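Local structure of uncharacterized protein TCIL3000_10_9440 (Trypanosoma congolense, 5KMX) at residues A[127-132]-A[149-154]. The protein is of unknown function, but is an insect-stage surface antigen with a bilobed ectodomain, present here without its transmembrane helix, and may act as a sensor. Residues are numbered along the deposited sequence; the frame is centred on the assembly and turned at random.
Sequences ISEGGR and CKQNVY
The carboxylate of E129 lies over one face of the side-chain amide of Q151. The two planes are 13° apart, so the groups stack, although the side chains that carry them cross at about a right angle. E129 OE1 sits 3.2 Å from Q151 CD. Q151 NE2 is 3.4 Å from E129 CD. This is a stack and not a hydrogen bond: the N-H angle to OE1 is poor. Two acceptors also come close, with E129 OE1 3.2 Å from Q151 OE1. Q151 OE1 is bonded elsewhere, to R95 on strand 85-100. E129 OE1 also comes within 4.0 Å of C149 SG. The CG of Q151 is anti to its backbone N (chi1 -163°) and the chain runs on extended, which carries the amide up to the acid.

Next to this stack the backbones meet. R132 and K150 form an antiparallel hydrogen-bonded pair. R132 N gives a bond of 2.9 Å to K150 O. K150 N returns one of 2.7 Å to R132 O. Both side chains leave on the face of the sheet away from E129, C149 and Q151. G131, with no side chain, brings its CA to 3.2 Å from K150 O, near C149 SG. G130 takes positive phi (99°) in the turn after helix 116-128, and its N bonds to I127 O.

The contact therefore joins the end of helix 116-128 to long strand 145-165, about 19 Å from the centre of the chain (centre to centre), probably in one lobe of the bilobed ectodomain. The disulfide C126-C149 ties the same two elements covalently. The stack itself supplies no directed bond. R95, bonded to Q151 OE1, probably offsets the repulsion between that oxygen and E129 OE1.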
loop_
_atom_site.group_PDB
_atom_site.type_symbol
_atom_site.label_atom_id
_atom_site.label_comp_id
_atom_site.label_asym_id
_atom_site.label_seq_id
_atom_site.Cartn_x
_atom_site.Cartn_y
_atom_site.Cartn_z
ATOM N N ILE A 127 -0.317 -24.175 3.228
ATOM C CA ILE A 127 0.748 -24.873 3.929
ATOM C C ILE A 127 2.028 -24.763 3.104
ATOM O O ILE A 127 3.044 -24.262 3.587
ATOM C CB ILE A 127 0.396 -26.362 4.181
ATOM C CG1 ILE A 127 -0.927 -26.485 4.946
ATOM C CG2 ILE A 127 1.511 -27.064 4.949
ATOM C CD1 ILE A 127 -0.926 -25.837 6.322
ATOM N N SER A 128 1.950 -25.191 1.846
ATOM C CA SER A 128 3.113 -25.270 0.962
ATOM C C SER A 128 3.881 -23.955 0.854
ATOM O O SER A 128 5.105 -23.961 0.731
ATOM C CB SER A 128 2.675 -25.718 -0.437
ATOM O OG SER A 128 3.775 -25.796 -1.325
ATOM N N GLU A 129 3.167 -22.835 0.905
ATOM C CA GLU A 129 3.795 -21.528 0.737
ATOM C C GLU A 129 4.222 -20.921 2.075
ATOM O O GLU A 129 4.575 -19.744 2.142
ATOM C CB GLU A 129 2.847 -20.575 0.004
ATOM C CG GLU A 129 1.732 -20.008 0.865
ATOM C CD GLU A 129 0.591 -19.435 0.042
ATOM O OE1 GLU A 129 -0.445 -19.065 0.634
ATOM O OE2 GLU A 129 0.728 -19.353 -1.198
ATOM N N GLY A 130 4.185 -21.727 3.134
ATOM C CA GLY A 130 4.656 -21.302 4.442
ATOM C C GLY A 130 3.554 -20.861 5.389
ATOM O O GLY A 130 3.807 -20.621 6.568
ATOM N N GLY A 131 2.331 -20.758 4.878
ATOM C CA GLY A 131 1.208 -20.294 5.676
ATOM C C GLY A 131 0.596 -21.381 6.541
ATOM O O GLY A 131 1.016 -22.538 6.484
ATOM N N ARG A 132 -0.397 -21.001 7.342
ATOM C CA ARG A 132 -1.137 -21.941 8.180
ATOM C C ARG A 132 -2.625 -21.909 7.849
ATOM O O ARG A 132 -3.210 -20.837 7.688
ATOM C CB ARG A 132 -0.932 -21.627 9.664
ATOM C CG ARG A 132 0.371 -22.158 10.238
ATOM C CD ARG A 132 0.319 -22.207 11.758
ATOM N NE ARG A 132 0.444 -20.878 12.363
ATOM C CZ ARG A 132 1.431 -20.493 13.172
ATOM N NH1 ARG A 132 1.435 -19.260 13.657
ATOM N NH2 ARG A 132 2.415 -21.324 13.505
ATOM N N CYS A 149 -6.571 -19.110 5.332
ATOM C CA CYS A 149 -5.124 -19.264 5.378
ATOM C C CYS A 149 -4.481 -18.026 5.990
ATOM O O CYS A 149 -4.784 -16.905 5.585
ATOM C CB CYS A 149 -4.564 -19.502 3.976
ATOM S SG CYS A 149 -2.759 -19.531 3.893
ATOM N N LYS A 150 -3.602 -18.234 6.966
ATOM C CA LYS A 150 -2.810 -17.145 7.531
ATOM C C LYS A 150 -1.397 -17.208 6.965
ATOM O O LYS A 150 -0.638 -18.136 7.250
ATOM C CB LYS A 150 -2.785 -17.211 9.059
ATOM C CG LYS A 150 -3.879 -16.386 9.720
ATOM C CD LYS A 150 -3.572 -16.123 11.182
ATOM C CE LYS A 150 -4.504 -15.071 11.759
ATOM N NZ LYS A 150 -4.039 -14.566 13.080
ATOM N N GLN A 151 -1.059 -16.206 6.161
ATOM C CA GLN A 151 0.168 -16.210 5.378
ATOM C C GLN A 151 1.127 -15.117 5.839
ATOM O O GLN A 151 0.709 -13.996 6.130
ATOM C CB GLN A 151 -0.170 -16.025 3.898
ATOM C CG GLN A 151 0.930 -16.412 2.930
ATOM C CD GLN A 151 0.520 -16.185 1.487
ATOM O OE1 GLN A 151 -0.654 -15.956 1.194
ATOM N NE2 GLN A 151 1.486 -16.243 0.578
ATOM N N ASN A 152 2.410 -15.453 5.907
ATOM C CA ASN A 152 3.444 -14.468 6.199
ATOM C C ASN A 152 3.832 -13.710 4.936
ATOM O O ASN A 152 4.217 -14.315 3.935
ATOM C CB ASN A 152 4.677 -15.138 6.805
ATOM C CG ASN A 152 4.492 -15.486 8.270
ATOM O OD1 ASN A 152 4.093 -14.645 9.075
ATOM N ND2 ASN A 152 4.781 -16.734 8.620
ATOM N N VAL A 153 3.714 -12.387 4.988
ATOM C CA VAL A 153 4.095 -11.530 3.872
ATOM C C VAL A 153 5.041 -10.440 4.367
ATOM O O VAL A 153 5.001 -10.062 5.540
ATOM C CB VAL A 153 2.864 -10.898 3.196
ATOM C CG1 VAL A 153 2.045 -11.966 2.490
ATOM C CG2 VAL A 153 2.013 -10.146 4.213
ATOM N N TYR A 154 5.886 -9.937 3.469
ATOM C CA TYR A 154 7.009 -9.094 3.863
ATOM C C TYR A 154 7.088 -7.796 3.066
ATOM O O TYR A 154 6.818 -7.772 1.865
ATOM C CB TYR A 154 8.309 -9.878 3.715
ATOM C CG TYR A 154 8.225 -11.269 4.298
ATOM C CD1 TYR A 154 7.774 -12.337 3.533
ATOM C CD2 TYR A 154 8.585 -11.514 5.615
ATOM C CE1 TYR A 154 7.690 -13.609 4.061
ATOM C CE2 TYR A 154 8.507 -12.785 6.152
ATOM C CZ TYR A 154 8.057 -13.828 5.370
ATOM O OH TYR A 154 7.976 -15.098 5.897
#